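Side-chain contact in ribosomal RNA small subunit methyltransferase E (Legionella pneumophila, PDB 5O95), which probably methylates the N3 position of uridine 1498 in 16S rRNA, using S-adenosyl-L-methionine as methyl donor: residues A88-K91 and G92-E96. Sequence-based numbering, arbitrary orientation.
Sequences AISK and GERME
Met-95 and Ile-89 meet on the buried side of the turn joining strand 82-88 to helix 94-104. CG of Met-95 lies opposite the backbone N (chi1 -172°), and bends farther along the chain bring CE to 3.9 Å from CG2 of Ile-89; Pro-112 of the neighbouring strand touches both side chains, and a flexible thioether suits so confined a place. Ser-90 is small enough to fit against the first helical turn, its OG 3.4 Å from CB of Arg-94. A water ties the turn together: it accepts from Met-95 N at 2.9 Å and is hydrogen-bonded to Ser-90 O, Ser-90 OG and Gly-92 O.

The outer side is looser. Lys-91 and Arg-94 run side by side, CE of the lysine lying over a guanidinium face. Arg-94 NH2 donates to Lys-91 O at 3.1 Å, bent (145°) and from above the carbonyl plane. Gly-92, whose positive phi fits the type II' turn from Lys-91 to Arg-94, sets CA at the guanidinium edge. The Arg-94 side chain lies about 4 Å from that of Thr-227, which binds S-adenosyl-L-methionine in a structure of this protein. A 4.8 Å gap between NZ of Lys-91 and NH1 of Arg-94 keeps the like charges out of contact; the two cations probably make this side positive.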
loop_
_atom_site.group_PDB
_atom_site.type_symbol
_atom_site.label_atom_id
_atom_site.label_comp_id
_atom_site.label_asym_id
_atom_site.label_seq_id
_atom_site.Cartn_x
_atom_site.Cartn_y
_atom_site.Cartn_z
ATOM N N ALA B 88 -13.897 -6.624 -2.010
ATOM C CA ALA B 88 -15.233 -6.129 -1.705
ATOM C C ALA B 88 -15.321 -4.639 -2.007
ATOM O O ALA B 88 -14.377 -3.881 -1.762
ATOM C CB ALA B 88 -15.554 -6.393 -0.240
ATOM N N ILE B 89 -16.463 -4.218 -2.555
ATOM C CA ILE B 89 -16.649 -2.807 -2.866
ATOM C C ILE B 89 -16.728 -2.002 -1.573
ATOM O O ILE B 89 -17.056 -2.525 -0.504
ATOM C CB ILE B 89 -17.850 -2.569 -3.801
ATOM C CG1 ILE B 89 -19.148 -3.071 -3.164
ATOM C CG2 ILE B 89 -17.601 -3.250 -5.143
ATOM C CD1 ILE B 89 -20.410 -2.711 -3.977
ATOM N N SER B 90 -16.372 -0.725 -1.661
ATOM C CA SER B 90 -16.162 0.071 -0.467
ATOM C C SER B 90 -16.536 1.514 -0.757
ATOM O O SER B 90 -16.645 1.931 -1.910
ATOM C CB SER B 90 -14.712 -0.023 0.032
ATOM O OG SER B 90 -13.830 0.390 -0.991
ATOM N N LYS B 91 -16.738 2.271 0.318
ATOM C CA LYS B 91 -17.044 3.691 0.201
ATOM C C LYS B 91 -15.793 4.475 -0.218
ATOM O O LYS B 91 -14.660 3.973 -0.196
ATOM C CB LYS B 91 -17.601 4.220 1.520
ATOM C CG LYS B 91 -16.568 4.234 2.610
ATOM C CD LYS B 91 -17.200 4.536 3.955
ATOM C CE LYS B 91 -16.125 4.669 5.025
ATOM N NZ LYS B 91 -16.696 5.129 6.325
ATOM N N GLY B 92 -16.008 5.730 -0.601
ATOM C CA GLY B 92 -14.907 6.590 -0.994
ATOM C C GLY B 92 -14.211 6.078 -2.249
ATOM O O GLY B 92 -14.823 5.467 -3.134
ATOM N N GLU B 93 -12.894 6.295 -2.306
ATOM C CA GLU B 93 -12.098 5.939 -3.476
ATOM C C GLU B 93 -11.073 4.851 -3.158
ATOM O O GLU B 93 -10.031 4.736 -3.812
ATOM C CB GLU B 93 -11.463 7.174 -4.108
ATOM C CG GLU B 93 -12.478 8.087 -4.785
ATOM C CD GLU B 93 -11.833 9.086 -5.727
ATOM O OE1 GLU B 93 -10.689 9.511 -5.458
ATOM O OE2 GLU B 93 -12.465 9.437 -6.744
ATOM N N ARG B 94 -11.384 4.005 -2.178
ATOM C CA ARG B 94 -10.472 2.924 -1.815
ATOM C C ARG B 94 -10.279 1.948 -2.969
ATOM O O ARG B 94 -9.166 1.445 -3.188
ATOM C CB ARG B 94 -11.007 2.213 -0.566
ATOM C CG ARG B 94 -11.015 3.086 0.674
ATOM C CD ARG B 94 -12.020 2.586 1.696
ATOM N NE ARG B 94 -11.934 3.319 2.963
ATOM C CZ ARG B 94 -12.477 4.514 3.173
ATOM N NH1 ARG B 94 -12.345 5.106 4.355
ATOM N NH2 ARG B 94 -13.149 5.120 2.200
ATOM N N MET B 95 -11.334 1.699 -3.755
ATOM C CA MET B 95 -11.192 0.738 -4.841
ATOM C C MET B 95 -10.237 1.258 -5.894
ATOM O O MET B 95 -9.470 0.483 -6.476
ATOM C CB MET B 95 -12.541 0.445 -5.484
ATOM C CG MET B 95 -12.500 -0.690 -6.489
ATOM S SD MET B 95 -12.073 -2.288 -5.754
ATOM C CE MET B 95 -13.718 -3.003 -5.616
ATOM N N GLU B 96 -10.245 2.571 -6.129
ATOM C CA GLU B 96 -9.341 3.122 -7.141
ATOM C C GLU B 96 -7.892 2.882 -6.743
ATOM O O GLU B 96 -7.048 2.563 -7.585
ATOM C CB GLU B 96 -9.629 4.612 -7.317
ATOM C CG GLU B 96 -10.927 4.934 -8.109
ATOM C CD GLU B 96 -12.252 4.593 -7.419
ATOM O OE1 GLU B 96 -12.303 4.382 -6.187
ATOM O OE2 GLU B 96 -13.283 4.567 -8.131
HETATM O O HOH W 1 -14.048 2.567 -3.199
#